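Local coordinates for phosphoribosylaminoimidazole-succinocarboxamide synthase (Saccharomyces cerevisiae, PDB 2CNQ), which catalyses the ATP-dependent joining of 4-carboxy-5-aminoimidazole ribotide and aspartate to form SAICAR, a step of de novo purine biosynthesis, at residues T6-I11 with T100-R105; G10-V15 with Y88-L93; V20-E25 with T36-A41. All blocks are in the same frame, centred on the assembly; numbering follows the deposited sequence. Where two conformers were deposited one is given.

Contact 1. Residues T6-I11 with T100-R105; sequences TELDGI and TQLEDR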
loop_
_atom_site.group_PDB
_atom_site.type_symbol
_atom_site.label_atom_id
_atom_site.label_comp_id
_atom_site.label_asym_id
_atom_site.label_seq_id
_atom_site.Cartn_x
_atom_site.Cartn_y
_atom_site.Cartn_z
ATOM N N THR A 6 2.304 -1.041 -19.065
ATOM C CA THR A 6 1.161 -1.040 -19.929
ATOM C C THR A 6 1.453 -0.226 -21.157
ATOM O O THR A 6 2.111 0.789 -21.107
ATOM C CB THR A 6 -0.085 -0.542 -19.235
ATOM O OG1 THR A 6 0.069 0.811 -18.820
ATOM C CG2 THR A 6 -0.464 -1.391 -18.078
ATOM N N GLU A 7 0.917 -0.694 -22.264
ATOM C CA GLU A 7 1.115 -0.087 -23.556
ATOM C C GLU A 7 -0.249 0.062 -24.156
ATOM O O GLU A 7 -0.802 -0.863 -24.713
ATOM C CB GLU A 7 1.986 -0.931 -24.425
ATOM C CG GLU A 7 3.390 -1.040 -23.895
ATOM C CD GLU A 7 4.193 0.203 -24.037
ATOM O OE1 GLU A 7 5.357 0.177 -23.611
ATOM O OE2 GLU A 7 3.721 1.204 -24.574
ATOM N N LEU A 8 -0.788 1.247 -24.012
ATOM C CA LEU A 8 -2.134 1.508 -24.431
ATOM C C LEU A 8 -2.213 2.316 -25.692
ATOM O O LEU A 8 -3.267 2.741 -26.084
ATOM C CB LEU A 8 -2.959 2.161 -23.340
ATOM C CG LEU A 8 -3.069 1.356 -22.051
ATOM C CD1 LEU A 8 -4.108 1.987 -21.163
ATOM C CD2 LEU A 8 -3.371 -0.089 -22.263
ATOM N N ASP A 9 -1.083 2.507 -26.355
ATOM C CA ASP A 9 -1.084 3.067 -27.690
ATOM C C ASP A 9 -1.801 4.383 -27.776
ATOM O O ASP A 9 -2.422 4.718 -28.775
ATOM C CB ASP A 9 -1.650 2.083 -28.695
ATOM C CG ASP A 9 -0.734 0.909 -28.879
ATOM O OD1 ASP A 9 0.490 1.116 -28.876
ATOM O OD2 ASP A 9 -1.203 -0.214 -29.005
ATOM N N GLY A 10 -1.682 5.156 -26.727
ATOM C CA GLY A 10 -2.229 6.471 -26.718
ATOM C C GLY A 10 -3.707 6.520 -26.613
ATOM O O GLY A 10 -4.277 7.572 -26.772
ATOM N N ILE A 11 -4.363 5.414 -26.311
ATOM C CA ILE A 11 -5.795 5.404 -26.271
ATOM C C ILE A 11 -6.313 6.305 -25.182
ATOM O O ILE A 11 -7.329 6.936 -25.339
ATOM C CB ILE A 11 -6.284 4.000 -26.151
ATOM C CG1 ILE A 11 -6.003 3.277 -27.464
ATOM C CG2 ILE A 11 -7.750 3.947 -25.821
ATOM C CD1 ILE A 11 -6.061 1.796 -27.323
ATOM N N THR A 100 -5.817 -7.640 -21.862
ATOM C CA THR A 100 -4.950 -8.521 -21.113
ATOM C C THR A 100 -3.994 -7.745 -20.237
ATOM O O THR A 100 -3.519 -8.266 -19.258
ATOM C CB THR A 100 -4.180 -9.429 -22.022
ATOM O OG1 THR A 100 -3.443 -8.632 -22.915
ATOM C CG2 THR A 100 -5.066 -10.408 -22.727
ATOM N N GLN A 101 -3.696 -6.522 -20.600
ATOM C CA GLN A 101 -2.834 -5.702 -19.818
ATOM C C GLN A 101 -3.533 -5.003 -18.686
ATOM O O GLN A 101 -2.855 -4.386 -17.843
ATOM C CB GLN A 101 -2.248 -4.609 -20.675
ATOM C CG GLN A 101 -1.463 -5.094 -21.821
ATOM C CD GLN A 101 -0.837 -3.941 -22.511
ATOM O OE1 GLN A 101 0.035 -3.304 -21.940
ATOM N NE2 GLN A 101 -1.327 -3.581 -23.676
ATOM N N LEU A 102 -4.848 -5.015 -18.694
ATOM C CA LEU A 102 -5.603 -4.233 -17.771
ATOM C C LEU A 102 -6.450 -5.043 -16.853
ATOM O O LEU A 102 -6.733 -4.630 -15.750
ATOM C CB LEU A 102 -6.484 -3.281 -18.550
ATOM C CG LEU A 102 -5.727 -2.257 -19.381
ATOM C CD1 LEU A 102 -6.702 -1.478 -20.205
ATOM C CD2 LEU A 102 -4.908 -1.355 -18.495
ATOM N N GLU A 103 -6.955 -6.165 -17.321
ATOM C CA GLU A 103 -7.957 -6.844 -16.568
ATOM C C GLU A 103 -7.400 -7.308 -15.245
ATOM O O GLU A 103 -6.279 -7.751 -15.145
ATOM C CB GLU A 103 -8.533 -7.987 -17.368
ATOM C CG GLU A 103 -7.543 -9.086 -17.659
ATOM C CD GLU A 103 -8.020 -10.051 -18.692
ATOM O OE1 GLU A 103 -9.189 -9.995 -19.092
ATOM O OE2 GLU A 103 -7.203 -10.870 -19.132
ATOM N N ASP A 104 -8.234 -7.182 -14.231
ATOM C CA ASP A 104 -7.979 -7.627 -12.878
ATOM C C ASP A 104 -6.947 -6.856 -12.142
ATOM O O ASP A 104 -6.758 -7.108 -10.965
ATOM C CB ASP A 104 -7.660 -9.111 -12.836
ATOM C CG ASP A 104 -8.783 -9.919 -13.336
ATOM O OD1 ASP A 104 -8.552 -10.771 -14.194
ATOM O OD2 ASP A 104 -9.900 -9.684 -12.855
ATOM N N ARG A 105 -6.318 -5.896 -12.781
ATOM C CA ARG A 105 -5.279 -5.133 -12.134
ATOM C C ARG A 105 -5.554 -3.659 -12.256
ATOM O O ARG A 105 -4.690 -2.857 -11.999
ATOM C CB ARG A 105 -3.935 -5.435 -12.730
ATOM C CG ARG A 105 -3.870 -5.158 -14.192
ATOM C CD ARG A 105 -2.530 -5.365 -14.764
ATOM N NE ARG A 105 -2.102 -6.743 -14.731
ATOM C CZ ARG A 105 -1.123 -7.233 -13.996
ATOM N NH1 ARG A 105 -0.476 -6.497 -13.151
ATOM N NH2 ARG A 105 -0.770 -8.488 -14.126
#

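Contact 2. Residues G10-V15 with Y88-L93; sequences GILPLV and YLPAKL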
loop_
_atom_site.group_PDB
_atom_site.type_symbol
_atom_site.label_atom_id
_atom_site.label_comp_id
_atom_site.label_asym_id
_atom_site.label_seq_id
_atom_site.Cartn_x
_atom_site.Cartn_y
_atom_site.Cartn_z
ATOM N N GLY A 10 -1.682 5.156 -26.727
ATOM C CA GLY A 10 -2.229 6.471 -26.718
ATOM C C GLY A 10 -3.707 6.520 -26.613
ATOM O O GLY A 10 -4.277 7.572 -26.772
ATOM N N ILE A 11 -4.363 5.414 -26.311
ATOM C CA ILE A 11 -5.795 5.404 -26.271
ATOM C C ILE A 11 -6.313 6.305 -25.182
ATOM O O ILE A 11 -7.329 6.936 -25.339
ATOM C CB ILE A 11 -6.284 4.000 -26.151
ATOM C CG1 ILE A 11 -6.003 3.277 -27.464
ATOM C CG2 ILE A 11 -7.750 3.947 -25.821
ATOM C CD1 ILE A 11 -6.061 1.796 -27.323
ATOM N N LEU A 12 -5.594 6.357 -24.071
ATOM C CA LEU A 12 -5.846 7.287 -22.987
ATOM C C LEU A 12 -4.557 7.983 -22.733
ATOM O O LEU A 12 -3.518 7.384 -22.820
ATOM C CB LEU A 12 -6.230 6.583 -21.723
ATOM C CG LEU A 12 -7.473 5.740 -21.777
ATOM C CD1 LEU A 12 -7.612 5.020 -20.475
ATOM C CD2 LEU A 12 -8.684 6.576 -22.087
ATOM N N PRO A 13 -4.612 9.227 -22.322
ATOM C CA PRO A 13 -3.404 9.889 -21.902
ATOM C C PRO A 13 -2.842 9.256 -20.666
ATOM O O PRO A 13 -3.574 8.857 -19.777
ATOM C CB PRO A 13 -3.869 11.297 -21.608
ATOM C CG PRO A 13 -5.192 11.465 -22.280
ATOM C CD PRO A 13 -5.782 10.090 -22.239
ATOM N N LEU A 14 -1.542 9.221 -20.596
ATOM C CA LEU A 14 -0.864 8.741 -19.441
ATOM C C LEU A 14 -0.721 9.849 -18.469
ATOM O O LEU A 14 -0.154 10.864 -18.801
ATOM C CB LEU A 14 0.479 8.199 -19.864
ATOM C CG LEU A 14 1.341 7.585 -18.770
ATOM C CD1 LEU A 14 0.701 6.354 -18.204
ATOM C CD2 LEU A 14 2.689 7.309 -19.332
ATOM N N VAL A 15 -1.208 9.668 -17.269
ATOM C CA VAL A 15 -1.029 10.622 -16.216
ATOM C C VAL A 15 0.290 10.413 -15.559
ATOM O O VAL A 15 1.021 11.357 -15.324
ATOM C CB VAL A 15 -2.156 10.536 -15.221
ATOM C CG1 VAL A 15 -1.903 11.387 -14.022
ATOM C CG2 VAL A 15 -3.439 10.919 -15.915
ATOM N N TYR A 88 -16.543 0.945 -18.878
ATOM C CA TYR A 88 -16.308 2.324 -18.588
ATOM C C TYR A 88 -15.089 2.856 -19.284
ATOM O O TYR A 88 -14.693 3.971 -19.037
ATOM C CB TYR A 88 -16.147 2.493 -17.079
ATOM C CG TYR A 88 -17.431 2.310 -16.365
ATOM C CD1 TYR A 88 -17.981 1.062 -16.169
ATOM C CD2 TYR A 88 -18.094 3.390 -15.853
ATOM C CE1 TYR A 88 -19.172 0.923 -15.538
ATOM C CE2 TYR A 88 -19.277 3.249 -15.213
ATOM C CZ TYR A 88 -19.815 2.010 -15.057
ATOM O OH TYR A 88 -21.017 1.833 -14.427
ATOM N N LEU A 89 -14.508 2.088 -20.178
ATOM C CA LEU A 89 -13.359 2.480 -20.912
ATOM C C LEU A 89 -13.687 2.470 -22.361
ATOM O O LEU A 89 -14.583 1.793 -22.809
ATOM C CB LEU A 89 -12.212 1.518 -20.655
ATOM C CG LEU A 89 -11.725 1.510 -19.222
ATOM C CD1 LEU A 89 -10.711 0.409 -19.066
ATOM C CD2 LEU A 89 -11.116 2.835 -18.848
ATOM N N PRO A 90 -12.922 3.207 -23.145
ATOM C CA PRO A 90 -13.061 3.099 -24.586
ATOM C C PRO A 90 -13.068 1.665 -25.011
ATOM O O PRO A 90 -12.345 0.843 -24.481
ATOM C CB PRO A 90 -11.845 3.824 -25.104
ATOM C CG PRO A 90 -11.566 4.837 -24.035
ATOM C CD PRO A 90 -11.849 4.126 -22.767
ATOM N N ALA A 91 -13.890 1.379 -25.984
ATOM C CA ALA A 91 -14.056 0.044 -26.475
ATOM C C ALA A 91 -12.752 -0.573 -26.862
ATOM O O ALA A 91 -12.567 -1.756 -26.691
ATOM C CB ALA A 91 -14.996 0.037 -27.650
ATOM N N LYS A 92 -11.853 0.204 -27.410
ATOM C CA LYS A 92 -10.612 -0.364 -27.854
ATOM C C LYS A 92 -9.888 -1.058 -26.731
ATOM O O LYS A 92 -9.177 -2.003 -26.972
ATOM C CB LYS A 92 -9.783 0.712 -28.508
ATOM C CG LYS A 92 -8.655 0.173 -29.261
ATOM C CD LYS A 92 -8.019 1.177 -30.184
ATOM C CE LYS A 92 -6.910 0.532 -30.942
ATOM N NZ LYS A 92 -7.382 -0.612 -31.756
ATOM N N LEU A 93 -10.047 -0.576 -25.490
ATOM C CA LEU A 93 -9.321 -1.192 -24.397
ATOM C C LEU A 93 -9.840 -2.540 -24.006
ATOM O O LEU A 93 -9.223 -3.220 -23.228
ATOM C CB LEU A 93 -9.276 -0.279 -23.211
ATOM C CG LEU A 93 -8.485 0.989 -23.462
ATOM C CD1 LEU A 93 -8.506 1.820 -22.210
ATOM C CD2 LEU A 93 -7.082 0.707 -23.867
#

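Contact 3. Residues V20-E25 with T36-A41; sequences VRDIYE and TDRISA. With ADP (adenosine-5'-diphosphate), chain B; ADP (adenosine-5'-diphosphate), chain F.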
loop_
_atom_site.group_PDB
_atom_site.type_symbol
_atom_site.label_atom_id
_atom_site.label_comp_id
_atom_site.label_asym_id
_atom_site.label_seq_id
_atom_site.Cartn_x
_atom_site.Cartn_y
_atom_site.Cartn_z
ATOM N N VAL A 20 4.737 1.285 -9.280
ATOM C CA VAL A 20 3.915 0.120 -9.510
ATOM C C VAL A 20 2.812 0.371 -10.478
ATOM O O VAL A 20 2.468 -0.511 -11.235
ATOM C CB VAL A 20 3.335 -0.365 -8.161
ATOM C CG1 VAL A 20 2.289 -1.429 -8.368
ATOM C CG2 VAL A 20 4.461 -0.875 -7.313
ATOM N N ARG A 21 2.208 1.534 -10.452
ATOM C CA ARG A 21 1.035 1.761 -11.212
ATOM C C ARG A 21 1.294 2.573 -12.432
ATOM O O ARG A 21 2.143 3.441 -12.470
ATOM C CB ARG A 21 -0.007 2.408 -10.374
ATOM C CG ARG A 21 -0.403 1.414 -9.297
ATOM C CD ARG A 21 -1.019 2.013 -8.135
ATOM N NE ARG A 21 -1.451 0.987 -7.258
ATOM C CZ ARG A 21 -0.690 0.323 -6.429
ATOM N NH1 ARG A 21 0.500 0.746 -6.094
ATOM N NH2 ARG A 21 -1.175 -0.776 -5.895
ATOM N N ASP A 22 0.517 2.267 -13.443
ATOM C CA ASP A 22 0.403 3.068 -14.646
ATOM C C ASP A 22 -0.956 3.687 -14.573
ATOM O O ASP A 22 -1.933 2.988 -14.381
ATOM C CB ASP A 22 0.532 2.240 -15.901
ATOM C CG ASP A 22 1.866 1.644 -16.106
ATOM O OD1 ASP A 22 2.049 1.030 -17.186
ATOM O OD2 ASP A 22 2.765 1.776 -15.277
ATOM N N ILE A 23 -1.002 4.990 -14.699
ATOM C CA ILE A 23 -2.208 5.721 -14.403
ATOM C C ILE A 23 -2.573 6.500 -15.617
ATOM O O ILE A 23 -1.774 7.304 -16.075
ATOM C CB ILE A 23 -2.002 6.593 -13.224
ATOM C CG1 ILE A 23 -1.513 5.752 -12.044
ATOM C CG2 ILE A 23 -3.298 7.322 -12.876
ATOM C CD1 ILE A 23 -1.143 6.532 -10.907
ATOM N N TYR A 24 -3.745 6.261 -16.134
ATOM C CA TYR A 24 -4.208 6.922 -17.325
ATOM C C TYR A 24 -5.401 7.765 -17.003
ATOM O O TYR A 24 -6.156 7.484 -16.083
ATOM C CB TYR A 24 -4.610 5.901 -18.366
ATOM C CG TYR A 24 -3.460 5.096 -18.847
ATOM C CD1 TYR A 24 -2.750 5.482 -19.957
ATOM C CD2 TYR A 24 -3.061 3.967 -18.172
ATOM C CE1 TYR A 24 -1.702 4.755 -20.403
ATOM C CE2 TYR A 24 -2.003 3.236 -18.607
ATOM C CZ TYR A 24 -1.317 3.647 -19.703
ATOM O OH TYR A 24 -0.257 2.952 -20.184
ATOM N N GLU A 25 -5.628 8.756 -17.833
ATOM C CA GLU A 25 -6.773 9.608 -17.686
ATOM C C GLU A 25 -7.895 9.085 -18.490
ATOM O O GLU A 25 -7.818 9.021 -19.714
ATOM C CB GLU A 25 -6.428 10.993 -18.154
ATOM C CG GLU A 25 -7.621 11.880 -18.266
ATOM C CD GLU A 25 -7.208 13.251 -18.647
ATOM O OE1 GLU A 25 -6.378 13.877 -17.936
ATOM O OE2 GLU A 25 -7.643 13.685 -19.703
ATOM N N THR A 36 0.666 -2.565 -12.196
ATOM C CA THR A 36 1.492 -3.458 -12.936
ATOM C C THR A 36 2.073 -4.466 -11.975
ATOM O O THR A 36 1.739 -4.485 -10.811
ATOM C CB THR A 36 2.576 -2.732 -13.697
ATOM O OG1 THR A 36 3.594 -2.332 -12.795
ATOM C CG2 THR A 36 2.026 -1.595 -14.502
ATOM N N ASP A 37 2.941 -5.291 -12.509
ATOM C CA ASP A 37 3.638 -6.293 -11.764
ATOM C C ASP A 37 5.005 -5.867 -11.357
ATOM O O ASP A 37 5.770 -6.668 -10.867
ATOM C CB ASP A 37 3.659 -7.567 -12.552
ATOM C CG ASP A 37 2.308 -8.153 -12.688
ATOM O OD1 ASP A 37 2.089 -8.897 -13.659
ATOM O OD2 ASP A 37 1.449 -7.905 -11.838
ATOM N N ARG A 38 5.322 -4.603 -11.541
ATOM C CA ARG A 38 6.566 -4.106 -11.088
ATOM C C ARG A 38 6.641 -4.200 -9.581
ATOM O O ARG A 38 5.657 -4.155 -8.874
ATOM C CB ARG A 38 6.738 -2.657 -11.497
ATOM C CG ARG A 38 6.770 -2.467 -13.001
ATOM C CD ARG A 38 7.141 -1.082 -13.393
ATOM N NE ARG A 38 6.246 -0.069 -12.894
ATOM C CZ ARG A 38 5.278 0.502 -13.588
ATOM N NH1 ARG A 38 4.594 1.489 -13.069
ATOM N NH2 ARG A 38 4.983 0.095 -14.799
ATOM N N ILE A 39 7.839 -4.292 -9.083
ATOM C CA ILE A 39 8.048 -4.253 -7.656
ATOM C C ILE A 39 9.255 -3.422 -7.411
ATOM O O ILE A 39 10.187 -3.421 -8.184
ATOM C CB ILE A 39 8.165 -5.646 -7.074
ATOM C CG1 ILE A 39 8.223 -5.616 -5.555
ATOM C CG2 ILE A 39 9.332 -6.398 -7.652
ATOM C CD1 ILE A 39 8.013 -6.963 -4.931
ATOM N N SER A 40 9.225 -2.696 -6.332
ATOM C CA SER A 40 10.284 -1.794 -5.988
ATOM C C SER A 40 10.644 -1.999 -4.566
ATOM O O SER A 40 9.888 -2.504 -3.776
ATOM C CB SER A 40 9.798 -0.388 -6.192
ATOM O OG SER A 40 8.700 -0.102 -5.362
ATOM N N ALA A 41 11.838 -1.588 -4.224
ATOM C CA ALA A 41 12.245 -1.595 -2.838
ATOM C C ALA A 41 13.231 -0.494 -2.717
ATOM O O ALA A 41 14.021 -0.258 -3.615
ATOM C CB ALA A 41 12.855 -2.890 -2.473
HETATM P PB ADP B . 4.352 5.457 -6.135
HETATM O O1B ADP B . 4.027 4.676 -4.949
HETATM O O2B ADP B . 4.454 6.896 -5.852
HETATM O O3B ADP B . 5.512 5.071 -6.914
HETATM P PA ADP B . 2.227 4.087 -7.458
HETATM O O1A ADP B . 1.726 3.464 -6.232
HETATM O O2A ADP B . 2.918 3.268 -8.441
HETATM O O3A ADP B . 3.108 5.343 -7.115
HETATM O "O5'" ADP B . 1.060 4.800 -8.230
HETATM C "C5'" ADP B . -0.060 5.412 -7.631
HETATM C "C4'" ADP B . 0.067 6.901 -7.753
HETATM O "O4'" ADP B . -1.263 7.405 -7.850
HETATM C "C3'" ADP B . 0.658 7.561 -6.546
HETATM O "O3'" ADP B . 1.233 8.794 -6.903
HETATM C "C2'" ADP B . -0.559 7.850 -5.710
HETATM O "O2'" ADP B . -0.359 8.835 -4.746
HETATM C "C1'" ADP B . -1.511 8.273 -6.764
HETATM N N9 ADP B . -2.904 8.162 -6.450
HETATM C C8 ADP B . -3.491 7.187 -5.752
HETATM N N7 ADP B . -4.792 7.302 -5.718
HETATM C C5 ADP B . -5.053 8.413 -6.426
HETATM C C6 ADP B . -6.237 9.087 -6.805
HETATM N N6 ADP B . -7.423 8.633 -6.455
HETATM N N1 ADP B . -6.144 10.234 -7.468
HETATM C C2 ADP B . -4.946 10.663 -7.853
HETATM N N3 ADP B . -3.779 10.079 -7.630
HETATM C C4 ADP B . -3.850 8.963 -6.908
HETATM P PB ADP F . 9.324 1.619 -2.705
HETATM O O1B ADP F . 9.693 1.996 -4.101
HETATM O O2B ADP F . 8.792 2.757 -1.877
HETATM O O3B ADP F . 8.478 0.367 -2.703
HETATM P PA ADP F . 10.194 0.814 -0.420
HETATM O O1A ADP F . 11.131 -0.072 0.307
HETATM O O2A ADP F . 8.848 0.197 -0.316
HETATM O O3A ADP F . 10.641 1.223 -1.874
HETATM O "O5'" ADP F . 10.067 2.224 0.249
HETATM C "C5'" ADP F . 9.324 2.339 1.444
HETATM C "C4'" ADP F . 9.443 3.696 2.106
HETATM O "O4'" ADP F . 10.792 3.839 2.539
HETATM C "C3'" ADP F . 9.134 4.792 1.119
HETATM O "O3'" ADP F . 8.550 5.890 1.796
HETATM C "C2'" ADP F . 10.499 5.135 0.613
HETATM O "O2'" ADP F . 10.560 6.471 0.186
HETATM C "C1'" ADP F . 11.356 4.933 1.840
HETATM N N9 ADP F . 12.734 4.581 1.518
HETATM C C8 ADP F . 13.096 3.785 0.526
HETATM N N7 ADP F . 14.428 3.662 0.474
HETATM C C5 ADP F . 14.920 4.383 1.469
HETATM C C6 ADP F . 16.273 4.619 1.921
HETATM N N6 ADP F . 17.298 4.038 1.253
HETATM N N1 ADP F . 16.407 5.432 2.985
HETATM C C2 ADP F . 15.338 6.003 3.617
HETATM N N3 ADP F . 14.052 5.806 3.240
HETATM C C4 ADP F . 13.804 5.006 2.176
#

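Contact 1. Residues T6-I11 with T100-R105
The carboxamide of Gln101 meets the backbone of Glu7 with both of its polar atoms, while Leu8 CD2 stands over one of its faces, displaced past the rim and 4.3 Å from NE2. Gln101 OE1 takes the backbone N-H of Glu7 at 2.8 Å with an N-H...O angle of 154°, the donor lying somewhat out of the carbonyl plane. In return Gln101 NE2 gives a hydrogen to Glu7 O at 3.0 Å, again nearly straight (162°), although it reaches that oxygen from above the plane of the peptide carbonyl. Because one amide satisfies both the N-H and the C=O of a single residue, the two bonds close a ring that fixes the rotation of the carboxamide about chi3. NE2 also donates to Lys97 O, which ties the same group back to its own helix. The glutamine reaches across because its chain is extended beyond CG (chi2 -175°), and OE1 arrives close enough to touch Thr6 CA at 3.2 Å.

Beside the polar pair lies an apolar one. Leu8 and Leu102 point at each other tip to tip, CD2 of the first 4.2 Å from CD1 of the second, and both side chains also rest on strand 30-35. Thr6 CG2 comes within 3.8 Å of Gln101 O, a buried carbonyl oxygen that has no polar partner in the model. Each segment turns sharply nearby: a type I' turn runs from Leu8 to Ile11, and a type II turn from Leu102 to Arg105 follows helix 96-102. The arrangement is that of an irregular N-terminal arm, ahead of strand 14-17, fastened to the end of a helix by a side-chain amide that pairs with its backbone as a neighbouring strand would.

Contact 2. Residues G10-V15 with Y88-L93
Pro90 O accepts the backbone N-H of Leu93 at 2.9 Å, closing a tight turn that sets the proline ring and the leucine side chain against Ile11 and Leu12. Between the two segments themselves the contact is apolar. Leu93 CD2 fits into the fork of Ile11, 3.8 Å from CD1 and equally far from CG2. The fork exists because the two branches of Ile11 diverge at CB: CG2 is trans to the backbone N, whereas CG1 lies beside that nitrogen (chi1 -70°) and carries CD1 onward to Lys92. There CD1 presses on the lysine's aliphatic chain, 3.5 Å from CD, and the two side chains cross at about a right angle. The lysine runs straight as far as CE and bends only at its last torsion (chi4 60°); its ammonium forms a salt bridge with Glu95, so its methylenes serve the packing while its charge is engaged beyond it.

These residues join the loop leading to helix 96-102 with the stretch entering strand 14-17, an outermost strand of the four-stranded antiparallel sheet. Just after Leu12, the backbone of Pro13 bonds to Glu25 of strand 21-25, next to the start of strand 14-17. Leu12 divides its two methyl groups between neighbours: CD1 meets Leu93 CD1 at 3.7 Å, and CD2 lies 3.9 Å from Pro90 CG. A more distant touch, 4.4 Å between Leu12 CD1 and Leu89 CD2, extends the apolar layer toward Leu32 of strand 30-35, on which Leu12 and Leu89 both rest. On its helical side, Leu93 leans on Tyr98 and Leu102.

Contact 3. Residues V20-E25 with T36-A41
Val20 faces two ways: its N-H binds the nucleotide while its carbonyl is held by Thr36. Val20 N and Arg21 N both donate to O2A of the chain B ADP, the latter at 2.7 Å, and Arg21 NH1 adds a bond to O1A at 3.0 Å. Behind them, Val20 O accepts from Thr36 N (2.9 Å) and from Thr36 OG1 (2.6 Å), which approach from opposite faces of the carbonyl plane. With chi1 at 76°, that hydroxyl sits between its own backbone N and carbonyl carbon, where it also takes the N-H of Arg38, forming an ST turn.

Val20 and Arg21 belong to the hairpin joining antiparallel strands 14-17 and 21-25, whose N-H groups here bind the alpha-phosphate; the Thr36 turn follows strand 30-35 of the same sheet. One layer further out, Arg38 NH1 and NH2 converge end-on upon Asp22 OD2, at 2.9 and 2.8 Å, with the guanidinium and carboxylate planes only 24° apart. Arg38 also donates to Gly18 O, Lys19 O and Thr4 O. A leucine in its place would probably leave Asp22 OD2 without its charged mate and these carbonyls without their donors, freeing the hairpin to shift. Asp22 OD1 faces elsewhere, to Arg17 and Thr6.

In the fold
Contacts 1 and 2 start from the same N-terminal arm, with centres 8 Å apart, and share one apolar layer: Leu8 CD2 lies 4.1 Å from Leu93 CD2. Contact 3, centred 12 Å from contact 1, is coupled to it through Thr6 OG1, which is 2.6 Å from Asp22 OD1 and also 2.6 Å from Tyr24 OH, both probable hydrogen bonds. Contact 2 reaches contact 3 through strand pairing, Val15 N lying 2.7 Å from Ile23 O. Of the three, contact 3 alone touches ADP, and its Arg21 side chain is about 4 Å from a magnesium ion; the side chains of Leu89 in contact 2 and Leu102 in contact 1 are about 8 and 9 Å from a bound AMP.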